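Cytochrome C-type biogenesis protein ccmF (Thermus thermophilus, PDB 6ZMQ) probably works as a membrane-bound heme lyase in cytochrome c maturation, binding heme b and perhaps taking part in heme transfer across the membrane. Local coordinates at residues A[602-608]-A[620-626]; A[577-582]-A[593-597]; A[202-206]-A[222-227]. One frame throughout, in Å; residues are numbered along the deposited sequence.

Contact 1: residues A[602-608]-A[620-626]. With LMT (dodecyl-beta-D-maltoside), chain D.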
loop_
_atom_site.group_PDB
_atom_site.type_symbol
_atom_site.label_atom_id
_atom_site.label_comp_id
_atom_site.label_asym_id
_atom_site.label_seq_id
_atom_site.Cartn_x
_atom_site.Cartn_y
_atom_site.Cartn_z
ATOM N N TYR A 602 9.480 25.232 6.415
ATOM C CA TYR A 602 9.390 25.068 4.962
ATOM C C TYR A 602 10.179 23.811 4.671
ATOM O O TYR A 602 10.367 23.596 3.478
ATOM C CB TYR A 602 10.355 26.075 4.316
ATOM C CG TYR A 602 9.940 27.471 3.894
ATOM C CD1 TYR A 602 8.919 27.706 2.990
ATOM C CD2 TYR A 602 10.685 28.565 4.305
ATOM C CE1 TYR A 602 8.605 28.989 2.585
ATOM C CE2 TYR A 602 10.389 29.848 3.907
ATOM C CZ TYR A 602 9.344 30.062 3.040
ATOM O OH TYR A 602 9.058 31.340 2.653
ATOM N N TYR A 603 10.387 22.898 5.620
ATOM C CA TYR A 603 11.588 22.138 5.267
ATOM C C TYR A 603 11.736 20.842 6.066
ATOM O O TYR A 603 10.958 20.535 6.974
ATOM C CB TYR A 603 12.797 23.038 5.498
ATOM C CG TYR A 603 13.938 22.941 4.550
ATOM C CD1 TYR A 603 14.746 21.822 4.519
ATOM C CD2 TYR A 603 14.246 24.008 3.717
ATOM C CE1 TYR A 603 15.817 21.756 3.667
ATOM C CE2 TYR A 603 15.315 23.951 2.854
ATOM C CZ TYR A 603 16.099 22.822 2.830
ATOM O OH TYR A 603 17.173 22.766 1.966
ATOM N N PHE A 604 12.789 20.098 5.703
ATOM C CA PHE A 604 13.281 18.882 6.347
ATOM C C PHE A 604 14.782 18.836 6.076
ATOM O O PHE A 604 15.199 19.112 4.949
ATOM C CB PHE A 604 12.607 17.634 5.761
ATOM C CG PHE A 604 12.145 16.654 6.790
ATOM C CD1 PHE A 604 11.270 17.057 7.776
ATOM C CD2 PHE A 604 12.551 15.333 6.755
ATOM C CE1 PHE A 604 10.822 16.176 8.730
ATOM C CE2 PHE A 604 12.107 14.433 7.707
ATOM C CZ PHE A 604 11.242 14.863 8.701
ATOM N N LEU A 605 15.594 18.498 7.080
ATOM C CA LEU A 605 17.046 18.407 6.896
ATOM C C LEU A 605 17.541 17.055 7.402
ATOM O O LEU A 605 17.395 16.766 8.586
ATOM C CB LEU A 605 17.751 19.541 7.656
ATOM C CG LEU A 605 17.462 21.013 7.314
ATOM C CD1 LEU A 605 17.944 21.937 8.424
ATOM C CD2 LEU A 605 18.106 21.428 6.002
ATOM N N LEU A 606 18.153 16.234 6.545
ATOM C CA LEU A 606 18.443 14.857 6.947
ATOM C C LEU A 606 19.931 14.655 7.203
ATOM O O LEU A 606 20.757 14.887 6.308
ATOM C CB LEU A 606 17.933 13.867 5.899
ATOM C CG LEU A 606 18.049 12.337 6.028
ATOM C CD1 LEU A 606 16.922 11.735 5.233
ATOM C CD2 LEU A 606 19.363 11.672 5.562
ATOM N N MET A 607 20.254 14.119 8.387
ATOM C CA MET A 607 21.624 13.985 8.867
ATOM C C MET A 607 21.983 12.513 9.016
ATOM O O MET A 607 21.292 11.764 9.731
ATOM C CB MET A 607 21.794 14.736 10.185
ATOM C CG MET A 607 22.387 16.114 9.996
ATOM S SD MET A 607 21.630 17.242 11.158
ATOM C CE MET A 607 19.984 17.207 10.440
ATOM N N ASP A 608 23.101 12.142 8.373
ATOM C CA ASP A 608 23.570 10.805 8.048
ATOM C C ASP A 608 25.008 10.605 8.500
ATOM O O ASP A 608 25.799 11.552 8.545
ATOM C CB ASP A 608 23.502 10.581 6.529
ATOM C CG ASP A 608 22.862 9.286 6.162
ATOM O OD1 ASP A 608 22.307 8.666 7.072
ATOM O OD2 ASP A 608 22.895 8.903 4.973
ATOM N N ARG A 620 27.277 12.511 6.230
ATOM C CA ARG A 620 26.556 12.936 5.033
ATOM C C ARG A 620 25.370 13.799 5.454
ATOM O O ARG A 620 24.676 13.491 6.427
ATOM C CB ARG A 620 26.097 11.732 4.176
ATOM C CG ARG A 620 25.222 12.095 2.963
ATOM C CD ARG A 620 25.395 11.152 1.780
ATOM N NE ARG A 620 24.303 10.190 1.630
ATOM C CZ ARG A 620 24.310 9.190 0.751
ATOM N NH1 ARG A 620 25.347 9.024 -0.060
ATOM N NH2 ARG A 620 23.281 8.354 0.677
ATOM N N LEU A 621 25.150 14.903 4.744
ATOM C CA LEU A 621 24.026 15.787 5.062
ATOM C C LEU A 621 23.308 16.081 3.748
ATOM O O LEU A 621 23.927 16.573 2.791
ATOM C CB LEU A 621 24.497 17.048 5.790
ATOM C CG LEU A 621 23.603 18.199 6.292
ATOM C CD1 LEU A 621 23.429 19.273 5.271
ATOM C CD2 LEU A 621 22.244 17.740 6.778
ATOM N N ILE A 622 22.000 15.652 3.666
ATOM C CA ILE A 622 21.187 15.952 2.489
ATOM C C ILE A 622 20.120 16.984 2.859
ATOM O O ILE A 622 19.604 17.032 3.992
ATOM C CB ILE A 622 20.613 14.660 1.843
ATOM C CG1 ILE A 622 19.488 13.997 2.630
ATOM C CG2 ILE A 622 21.701 13.611 1.708
ATOM C CD1 ILE A 622 18.064 14.282 2.149
ATOM N N VAL A 623 19.798 17.831 1.878
ATOM C CA VAL A 623 18.939 18.997 2.055
ATOM C C VAL A 623 17.890 18.991 0.946
ATOM O O VAL A 623 18.231 18.997 -0.248
ATOM C CB VAL A 623 19.757 20.305 2.053
ATOM C CG1 VAL A 623 18.865 21.502 1.859
ATOM C CG2 VAL A 623 20.546 20.462 3.329
ATOM N N THR A 624 16.619 18.916 1.350
ATOM C CA THR A 624 15.406 18.771 0.557
ATOM C C THR A 624 14.316 19.705 1.070
ATOM O O THR A 624 14.177 19.883 2.285
ATOM C CB THR A 624 14.872 17.332 0.647
ATOM O OG1 THR A 624 14.681 16.986 2.026
ATOM C CG2 THR A 624 15.807 16.319 0.020
ATOM N N PRO A 625 13.494 20.271 0.183
ATOM C CA PRO A 625 12.379 21.116 0.623
ATOM C C PRO A 625 11.044 20.389 0.662
ATOM O O PRO A 625 10.784 19.463 -0.111
ATOM C CB PRO A 625 12.346 22.222 -0.447
ATOM C CG PRO A 625 13.568 21.961 -1.343
ATOM C CD PRO A 625 13.750 20.486 -1.242
ATOM N N LEU A 626 10.200 20.850 1.600
ATOM C CA LEU A 626 8.762 20.536 1.692
ATOM C C LEU A 626 8.466 19.041 1.854
ATOM O O LEU A 626 7.387 18.570 1.496
ATOM C CB LEU A 626 8.006 21.101 0.482
ATOM C CG LEU A 626 7.898 22.627 0.421
ATOM C CD1 LEU A 626 8.094 23.150 -0.999
ATOM C CD2 LEU A 626 6.574 23.103 1.002
HETATM C C1B LMT D . 18.723 9.095 -5.440
HETATM C C2B LMT D . 19.611 9.405 -6.687
HETATM C C3B LMT D . 21.112 9.704 -6.359
HETATM C C4B LMT D . 21.448 9.796 -4.846
HETATM C C5B LMT D . 20.812 8.554 -4.199
HETATM C C6B LMT D . 21.238 8.455 -2.740
HETATM O O1B LMT D . 17.609 8.319 -5.823
HETATM O O2B LMT D . 19.511 8.329 -7.530
HETATM O O3B LMT D . 21.552 10.798 -7.049
HETATM O "O4'" LMT D . 22.811 9.783 -4.643
HETATM O O5B LMT D . 19.382 8.481 -4.332
HETATM O O6B LMT D . 22.600 8.325 -2.660
HETATM C "C1'" LMT D . 13.472 8.922 -6.710
HETATM C "C2'" LMT D . 14.497 9.168 -7.863
HETATM C "C3'" LMT D . 15.886 8.544 -7.506
HETATM C "C4'" LMT D . 16.379 8.973 -6.107
HETATM C "C5'" LMT D . 15.255 8.449 -5.176
HETATM C "C6'" LMT D . 15.547 8.468 -3.701
HETATM O "O1'" LMT D . 12.415 9.797 -6.820
HETATM O "O2'" LMT D . 14.050 8.566 -9.009
HETATM O "O3'" LMT D . 16.810 8.856 -8.455
HETATM O "O5'" LMT D . 14.065 9.182 -5.425
HETATM O "O6'" LMT D . 15.532 9.789 -3.344
HETATM C C1 LMT D . 11.240 9.309 -7.452
HETATM C C2 LMT D . 10.091 9.995 -6.762
HETATM C C3 LMT D . 8.918 10.400 -7.607
HETATM C C4 LMT D . 7.949 9.245 -7.718
HETATM C C5 LMT D . 6.760 9.665 -8.530
HETATM C C6 LMT D . 5.461 9.063 -8.078
HETATM C C7 LMT D . 5.252 9.270 -6.603
HETATM C C8 LMT D . 3.816 9.568 -6.346
HETATM C C9 LMT D . 3.239 8.738 -5.247
HETATM C C10 LMT D . 1.786 9.085 -5.115
HETATM C C11 LMT D . 1.194 8.357 -3.956
HETATM C C12 LMT D . 0.135 9.168 -3.292
#

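Contact 2: residues A[577-582]-A[593-597]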
loop_
_atom_site.group_PDB
_atom_site.type_symbol
_atom_site.label_atom_id
_atom_site.label_comp_id
_atom_site.label_asym_id
_atom_site.label_seq_id
_atom_site.Cartn_x
_atom_site.Cartn_y
_atom_site.Cartn_z
ATOM N N PRO A 577 22.715 18.318 17.826
ATOM C CA PRO A 577 22.030 17.105 17.372
ATOM C C PRO A 577 22.933 15.876 17.383
ATOM O O PRO A 577 24.161 15.961 17.482
ATOM C CB PRO A 577 21.627 17.477 15.940
ATOM C CG PRO A 577 22.797 18.194 15.483
ATOM C CD PRO A 577 23.153 19.097 16.648
ATOM N N ARG A 578 22.283 14.712 17.277
ATOM C CA ARG A 578 22.911 13.407 17.484
ATOM C C ARG A 578 22.352 12.370 16.512
ATOM O O ARG A 578 21.400 11.660 16.850
ATOM C CB ARG A 578 22.678 12.947 18.933
ATOM C CG ARG A 578 23.397 13.709 20.069
ATOM C CD ARG A 578 22.462 13.852 21.271
ATOM N NE ARG A 578 22.971 14.735 22.317
ATOM C CZ ARG A 578 23.825 14.343 23.259
ATOM N NH1 ARG A 578 24.194 13.071 23.329
ATOM N NH2 ARG A 578 24.254 15.195 24.177
ATOM N N LEU A 579 22.981 12.233 15.341
ATOM C CA LEU A 579 22.646 11.195 14.366
ATOM C C LEU A 579 23.235 9.856 14.794
ATOM O O LEU A 579 24.166 9.808 15.603
ATOM C CB LEU A 579 23.175 11.558 12.982
ATOM C CG LEU A 579 24.660 11.910 13.007
ATOM C CD1 LEU A 579 25.284 11.566 11.718
ATOM C CD2 LEU A 579 24.868 13.401 13.253
ATOM N N HIS A 580 22.707 8.752 14.247
ATOM C CA HIS A 580 22.966 7.479 14.895
ATOM C C HIS A 580 23.656 6.498 13.951
ATOM O O HIS A 580 23.753 6.728 12.742
ATOM C CB HIS A 580 21.636 6.923 15.370
ATOM C CG HIS A 580 21.662 6.267 16.711
ATOM N ND1 HIS A 580 21.057 6.837 17.811
ATOM C CD2 HIS A 580 22.130 5.066 17.121
ATOM C CE1 HIS A 580 21.196 6.039 18.852
ATOM N NE2 HIS A 580 21.846 4.959 18.462
ATOM N N PHE A 581 24.145 5.395 14.521
ATOM C CA PHE A 581 24.715 4.318 13.716
ATOM C C PHE A 581 24.635 3.030 14.512
ATOM O O PHE A 581 24.840 3.058 15.730
ATOM C CB PHE A 581 26.180 4.593 13.382
ATOM C CG PHE A 581 26.584 4.175 12.009
ATOM C CD1 PHE A 581 26.015 3.069 11.400
ATOM C CD2 PHE A 581 27.565 4.879 11.335
ATOM C CE1 PHE A 581 26.398 2.692 10.136
ATOM C CE2 PHE A 581 27.949 4.504 10.063
ATOM C CZ PHE A 581 27.369 3.407 9.460
ATOM N N TYR A 582 24.400 1.898 13.846
ATOM C CA TYR A 582 24.479 0.629 14.556
ATOM C C TYR A 582 25.491 -0.298 13.911
ATOM O O TYR A 582 25.234 -0.807 12.811
ATOM C CB TYR A 582 23.141 -0.094 14.611
ATOM C CG TYR A 582 22.037 0.762 15.095
ATOM C CD1 TYR A 582 22.116 1.366 16.337
ATOM C CD2 TYR A 582 20.875 0.898 14.353
ATOM C CE1 TYR A 582 21.104 2.150 16.795
ATOM C CE2 TYR A 582 19.833 1.645 14.821
ATOM C CZ TYR A 582 19.953 2.285 16.042
ATOM O OH TYR A 582 18.927 3.058 16.530
ATOM N N LYS A 593 22.433 2.733 9.242
ATOM C CA LYS A 593 22.192 4.025 9.848
ATOM C C LYS A 593 20.743 4.136 10.314
ATOM O O LYS A 593 19.847 3.449 9.808
ATOM C CB LYS A 593 22.485 5.124 8.826
ATOM C CG LYS A 593 23.891 5.042 8.281
ATOM C CD LYS A 593 24.217 6.054 7.222
ATOM C CE LYS A 593 23.470 5.748 5.937
ATOM N NZ LYS A 593 23.915 4.469 5.337
ATOM N N VAL A 594 20.521 5.018 11.293
ATOM C CA VAL A 594 19.245 5.718 11.446
ATOM C C VAL A 594 19.558 7.212 11.564
ATOM O O VAL A 594 20.365 7.657 12.409
ATOM C CB VAL A 594 18.361 5.220 12.605
ATOM C CG1 VAL A 594 17.607 3.959 12.217
ATOM C CG2 VAL A 594 19.109 4.943 13.806
ATOM N N ILE A 595 18.959 7.969 10.665
ATOM C CA ILE A 595 19.192 9.389 10.459
ATOM C C ILE A 595 18.478 10.202 11.527
ATOM O O ILE A 595 17.481 9.760 12.115
ATOM C CB ILE A 595 18.730 9.739 9.027
ATOM C CG1 ILE A 595 17.250 9.462 8.800
ATOM C CG2 ILE A 595 19.263 8.755 8.073
ATOM C CD1 ILE A 595 16.318 10.619 8.827
ATOM N N TYR A 596 18.987 11.397 11.804
ATOM C CA TYR A 596 18.202 12.350 12.580
ATOM C C TYR A 596 17.789 13.493 11.667
ATOM O O TYR A 596 18.560 13.910 10.793
ATOM C CB TYR A 596 18.940 12.846 13.831
ATOM C CG TYR A 596 18.326 14.086 14.460
ATOM C CD1 TYR A 596 17.125 14.011 15.168
ATOM C CD2 TYR A 596 18.888 15.345 14.254
ATOM C CE1 TYR A 596 16.541 15.144 15.710
ATOM C CE2 TYR A 596 18.323 16.473 14.805
ATOM C CZ TYR A 596 17.140 16.374 15.520
ATOM O OH TYR A 596 16.559 17.499 16.061
ATOM N N THR A 597 16.559 13.965 11.831
ATOM C CA THR A 597 16.049 15.021 10.966
ATOM C C THR A 597 15.230 16.100 11.671
ATOM O O THR A 597 14.229 15.792 12.351
ATOM C CB THR A 597 15.271 14.417 9.804
ATOM O OG1 THR A 597 14.599 15.477 9.127
ATOM C CG2 THR A 597 14.282 13.332 10.265
#

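Contact 3: residues A[202-206]-A[222-227]. With PTY (phosphatidylethanolamine), chain F.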
loop_
_atom_site.group_PDB
_atom_site.type_symbol
_atom_site.label_atom_id
_atom_site.label_comp_id
_atom_site.label_asym_id
_atom_site.label_seq_id
_atom_site.Cartn_x
_atom_site.Cartn_y
_atom_site.Cartn_z
ATOM N N VAL A 202 -12.819 -9.066 -2.427
ATOM C CA VAL A 202 -14.270 -9.296 -2.438
ATOM C C VAL A 202 -15.012 -8.595 -3.583
ATOM O O VAL A 202 -15.935 -9.209 -4.137
ATOM C CB VAL A 202 -14.859 -9.102 -1.038
ATOM C CG1 VAL A 202 -14.370 -7.850 -0.392
ATOM C CG2 VAL A 202 -16.402 -9.120 -0.989
ATOM N N PRO A 203 -14.639 -7.378 -4.038
ATOM C CA PRO A 203 -15.140 -6.914 -5.354
ATOM C C PRO A 203 -14.791 -7.804 -6.538
ATOM O O PRO A 203 -15.689 -8.056 -7.360
ATOM C CB PRO A 203 -14.477 -5.530 -5.504
ATOM C CG PRO A 203 -13.540 -5.424 -4.322
ATOM C CD PRO A 203 -14.257 -6.183 -3.288
ATOM N N TYR A 204 -13.536 -8.297 -6.608
ATOM C CA TYR A 204 -13.087 -9.171 -7.699
ATOM C C TYR A 204 -13.948 -10.414 -7.798
ATOM O O TYR A 204 -14.381 -10.784 -8.899
ATOM C CB TYR A 204 -11.624 -9.595 -7.493
ATOM C CG TYR A 204 -11.175 -10.764 -8.375
ATOM C CD1 TYR A 204 -10.829 -10.548 -9.706
ATOM C CD2 TYR A 204 -11.074 -12.075 -7.872
ATOM C CE1 TYR A 204 -10.414 -11.589 -10.518
ATOM C CE2 TYR A 204 -10.669 -13.126 -8.687
ATOM C CZ TYR A 204 -10.342 -12.871 -10.007
ATOM O OH TYR A 204 -9.921 -13.891 -10.832
ATOM N N ALA A 205 -14.243 -11.015 -6.636
ATOM C CA ALA A 205 -15.157 -12.142 -6.510
ATOM C C ALA A 205 -16.511 -11.826 -7.112
ATOM O O ALA A 205 -16.955 -12.532 -8.032
ATOM C CB ALA A 205 -15.305 -12.497 -5.030
ATOM N N TYR A 206 -17.074 -10.669 -6.723
ATOM C CA TYR A 206 -18.351 -10.191 -7.246
ATOM C C TYR A 206 -18.286 -9.990 -8.750
ATOM O O TYR A 206 -19.193 -10.431 -9.473
ATOM C CB TYR A 206 -18.745 -8.890 -6.547
ATOM C CG TYR A 206 -19.612 -9.033 -5.305
ATOM C CD1 TYR A 206 -19.050 -9.337 -4.070
ATOM C CD2 TYR A 206 -20.980 -8.811 -5.361
ATOM C CE1 TYR A 206 -19.824 -9.441 -2.929
ATOM C CE2 TYR A 206 -21.762 -8.909 -4.222
ATOM C CZ TYR A 206 -21.182 -9.229 -3.014
ATOM O OH TYR A 206 -21.960 -9.333 -1.885
ATOM N N GLU A 222 -22.937 -2.637 -4.531
ATOM C CA GLU A 222 -22.996 -3.458 -3.334
ATOM C C GLU A 222 -21.624 -3.726 -2.725
ATOM O O GLU A 222 -21.558 -4.147 -1.566
ATOM C CB GLU A 222 -23.665 -4.800 -3.638
ATOM C CG GLU A 222 -24.964 -4.720 -4.430
ATOM C CD GLU A 222 -25.270 -6.023 -5.163
ATOM O OE1 GLU A 222 -24.376 -6.536 -5.871
ATOM O OE2 GLU A 222 -26.394 -6.548 -5.014
ATOM N N THR A 223 -20.527 -3.514 -3.460
ATOM C CA THR A 223 -19.208 -3.897 -2.957
ATOM C C THR A 223 -18.325 -2.685 -2.664
ATOM O O THR A 223 -17.163 -2.853 -2.261
ATOM C CB THR A 223 -18.505 -4.845 -3.938
ATOM O OG1 THR A 223 -17.431 -5.494 -3.262
ATOM C CG2 THR A 223 -17.920 -4.112 -5.132
ATOM N N ARG A 224 -18.914 -1.483 -2.725
ATOM C CA ARG A 224 -18.199 -0.210 -2.855
ATOM C C ARG A 224 -17.297 0.097 -1.660
ATOM O O ARG A 224 -16.207 0.668 -1.829
ATOM C CB ARG A 224 -19.258 0.881 -3.092
ATOM C CG ARG A 224 -18.870 2.332 -2.862
ATOM C CD ARG A 224 -19.347 2.906 -1.510
ATOM N NE ARG A 224 -19.281 4.368 -1.390
ATOM C CZ ARG A 224 -18.184 5.132 -1.427
ATOM N NH1 ARG A 224 -18.316 6.449 -1.434
ATOM N NH2 ARG A 224 -16.960 4.615 -1.468
ATOM N N TRP A 225 -17.692 -0.342 -0.465
ATOM C CA TRP A 225 -16.948 0.045 0.729
ATOM C C TRP A 225 -15.680 -0.788 0.879
ATOM O O TRP A 225 -14.672 -0.295 1.397
ATOM C CB TRP A 225 -17.861 -0.054 1.954
ATOM C CG TRP A 225 -18.896 1.084 2.029
ATOM C CD1 TRP A 225 -20.246 0.926 2.153
ATOM C CD2 TRP A 225 -18.669 2.513 2.004
ATOM N NE1 TRP A 225 -20.875 2.145 2.180
ATOM C CE2 TRP A 225 -19.933 3.135 2.100
ATOM C CE3 TRP A 225 -17.530 3.325 1.905
ATOM C CZ2 TRP A 225 -20.085 4.520 2.099
ATOM C CZ3 TRP A 225 -17.691 4.697 1.912
ATOM C CH2 TRP A 225 -18.954 5.279 2.001
ATOM N N TRP A 226 -15.702 -2.037 0.396
ATOM C CA TRP A 226 -14.481 -2.842 0.346
ATOM C C TRP A 226 -13.495 -2.279 -0.662
ATOM O O TRP A 226 -12.282 -2.344 -0.446
ATOM C CB TRP A 226 -14.783 -4.292 -0.025
ATOM C CG TRP A 226 -15.387 -5.091 1.051
ATOM C CD1 TRP A 226 -14.739 -5.806 2.010
ATOM C CD2 TRP A 226 -16.782 -5.319 1.250
ATOM N NE1 TRP A 226 -15.648 -6.458 2.811
ATOM C CE2 TRP A 226 -16.911 -6.168 2.368
ATOM C CE3 TRP A 226 -17.939 -4.868 0.604
ATOM C CZ2 TRP A 226 -18.151 -6.575 2.854
ATOM C CZ3 TRP A 226 -19.172 -5.276 1.088
ATOM C CH2 TRP A 226 -19.268 -6.121 2.201
ATOM N N THR A 227 -13.999 -1.720 -1.768
ATOM C CA THR A 227 -13.131 -1.074 -2.748
ATOM C C THR A 227 -12.464 0.169 -2.169
ATOM O O THR A 227 -11.238 0.325 -2.281
ATOM C CB THR A 227 -13.934 -0.710 -3.999
ATOM O OG1 THR A 227 -14.802 0.397 -3.716
ATOM C CG2 THR A 227 -14.777 -1.893 -4.438
HETATM C C1 PTY F . -16.936 -3.734 5.010
HETATM C C2 PTY F . -22.151 -1.301 0.189
HETATM C C3 PTY F . -22.394 -2.073 1.486
HETATM O O4 PTY F . -15.862 -4.429 5.575
HETATM C C5 PTY F . -19.340 -3.057 5.421
HETATM C C6 PTY F . -18.101 -3.757 5.995
HETATM O O7 PTY F . -17.676 -3.067 7.141
HETATM C C8 PTY F . -17.925 -3.658 8.389
HETATM O O10 PTY F . -18.989 -4.120 8.638
HETATM C C11 PTY F . -16.813 -3.690 9.443
HETATM C C12 PTY F . -17.210 -4.605 10.604
HETATM C C13 PTY F . -16.107 -4.696 11.664
HETATM C C14 PTY F . -15.842 -3.323 12.287
HETATM C C15 PTY F . -15.059 -3.471 13.593
HETATM C C16 PTY F . -14.288 -2.174 13.840
HETATM C C17 PTY F . -13.032 -2.431 14.679
HETATM C C18 PTY F . -11.718 -2.299 13.891
HETATM C C19 PTY F . -11.745 -1.227 12.795
HETATM C C20 PTY F . -10.419 -0.460 12.743
HETATM C C21 PTY F . -9.277 -1.341 12.225
HETATM C C22 PTY F . -7.983 -0.518 12.194
HETATM C C23 PTY F . -6.985 -1.048 11.159
HETATM C C24 PTY F . -5.821 -1.743 11.875
HETATM C C25 PTY F . -4.480 -1.268 11.306
HETATM C C26 PTY F . -3.322 -1.761 12.176
HETATM C C27 PTY F . -2.128 -0.820 12.025
HETATM C C28 PTY F . -1.310 -0.860 13.314
HETATM C C29 PTY F . -0.678 0.502 13.583
HETATM C C30 PTY F . -14.591 -3.935 5.261
HETATM C C31 PTY F . -13.359 -4.444 6.015
HETATM O O30 PTY F . -14.459 -3.132 4.398
HETATM C C32 PTY F . -13.462 -4.295 7.533
HETATM C C33 PTY F . -12.102 -4.638 8.147
HETATM C C34 PTY F . -11.710 -3.594 9.193
HETATM C C35 PTY F . -10.187 -3.476 9.217
HETATM C C36 PTY F . -9.589 -4.784 9.742
HETATM C C37 PTY F . -8.279 -4.513 10.491
HETATM C C38 PTY F . -7.673 -5.811 11.036
HETATM C C39 PTY F . -6.322 -5.568 11.709
HETATM C C40 PTY F . -6.178 -6.483 12.925
HETATM C C41 PTY F . -4.914 -6.137 13.712
HETATM C C42 PTY F . -5.256 -5.075 14.753
HETATM C C43 PTY F . -5.034 -5.659 16.146
HETATM C C44 PTY F . -4.749 -4.503 17.101
HETATM P P1 PTY F . -21.204 -3.157 3.564
HETATM O O11 PTY F . -21.202 -2.212 2.211
HETATM O O12 PTY F . -21.890 -4.461 3.229
HETATM O O13 PTY F . -22.022 -2.475 4.635
HETATM O O14 PTY F . -19.656 -3.433 4.102
HETATM N N1 PTY F . -23.429 -0.911 -0.381
#

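Contact 1: residues A[602-608]-A[620-626]
Strands 603-608 and 620-625 run antiparallel, 4.8 Å apart at the closest approach of their axes and 165° apart in direction, with Y603 facing P625 at one end and D608 facing R620 at the other. Two hydrogen-bonded pairs do most of the stitching. L606 and I622 exchange N-H and carbonyl, with I622 N to L606 O at 3.0 Å. D608 N gives to R620 O at 2.8 Å, and R620 N gives one back to D608 O; at the far end L626 N adds a weak bond to Y602 O. On one face, L606 and I622 cross obliquely, L606 CB meeting I622 CG1 at 3.6 Å. I622 CG1 stands between its own backbone N and carbonyl carbon (chi1 73°), from where it also meets L606 CD2. Farther along this face D608 and R620 run side by side, carboxylate and guanidinium planes turned 38° apart; D608 OD2 to R620 NE, 3.8 Å, is a long salt bridge. E529, E531 and D610 add further weak ion pairs to R620, whose NH2 also lies 3.4 Å from O6B of a dodecyl maltoside. T624 OG1 is hydrogen-bonded to Y246 OH, and F604 meets W631 edge-to-face. The other face is mostly apolar: M607 CG lies alongside L621 CD2 at 3.6 Å, and L605 CD2 alongside V623 CG2 at 3.7 Å. The whole is a beta hairpin, forming the central two strands of a four-stranded antiparallel sheet, with strand 528-534 beyond 617-625, and it leads straight into the last helix, 627-644.

Contact 2: residues A[577-582]-A[593-597]
V594 CG2 is wedged between H580 and Y582, at the end of a beta hairpin whose second strand, 593-594, is short and forms one edge of a four-stranded antiparallel sheet. H580 and V594 lie side by side and point the same way, H580 CB sitting 3.6 Å from V594 CG2. Y582 comes in across the valine: its CE2 approaches the same methyl to 3.5 Å. The tyrosine CG sits anti to its carbonyl carbon (chi1 -51°), which swings the ring back across the valine, and its OH ends over one face of the H580 imidazole, displaced toward the rim.

F581 and K593 run alongside each other on the other side of the hairpin. Here the lysine's aliphatic part does the touching: K593 CG sits over the face of the phenyl ring, 4.1 Å from the F581 ring centroid and 20° off its normal, a CH-pi contact. Past CG the lysine chain bends at its last two torsions, and its charged end makes a cation-pi contact with W251 and a long, weak ion pair with D610. F581 itself also meets the ring of F609. At the opposite end Y596 leaves the strand pairing and lays its ring next to the proline, CE2 of Y596 lying 3.6 Å from P577 CB. The strands are only loosely paired: the one backbone hydrogen bond across these segments, H580 N to V594 O, is long at 3.2 Å and bent.

Contact 3: residues A[202-206]-A[222-227]
The W226 indole is sandwiched: V202 CG1 lies over one face, modelled too close for its spacing to be trusted, and a phosphatidylethanolamine covers the other, its C1 offset toward the rim and its O14 over the same face. In the indole plane, at its edge, comes the carbonyl oxygen of E222. W225 turns elsewhere. R224 CD sits over one face of its indole, CZ3 of W225 lies over the centre of the R224 guanidinium, and O11 of the same lipid lies at the edge of the W225 ring, 3.3 Å from W225 CD1.

P203 packs against T223, W226 and T227. Its CD rests 3.8 Å from W226 CB, while its CG and CB meet the threonine methyls. P203 N has no hydrogen to offer T223 OG1, and helix 185-213 kinks here. Y206 crosses E222 at about a right angle, ring and carboxylate planes 72° apart.

No hydrogen bond joins the two segments, so helix 185-213 and the start of helix 224-247 are held by van der Waals packing, mostly apolar, with T223 OG1 against P203 CD. The polar bonds go to other partners: R224 NH2 to heme O2D, E222 OE1 to R137 in a salt bridge, and W225 NE1, weakly, to O11 of a second phosphatidylethanolamine. W225 and W226 thus line lipid pockets while R224 binds the heme.

Overall arrangement
Contacts 1 and 2 are consecutive hairpins on the same side of the chain's centre, their centres 13 Å apart, and they touch directly. M607 N lies 2.9 Å from Y596 O, a probable hydrogen bond, and T597 OG1 bonds the carbonyl oxygen of L605, so the chain leaving the hairpin of contact 2 is bound along strand 603-608. Contact 3 sits on the opposite side of the centre, in the membrane helices: its centre is 42 Å from contact 1 and 44 Å from contact 2, with nearest atoms about 26 and 31 Å away. It holds R224, which binds the heme; the T227 side chain is about 7 Å from the cofactor and about 10 Å from that of the axial ligand H276.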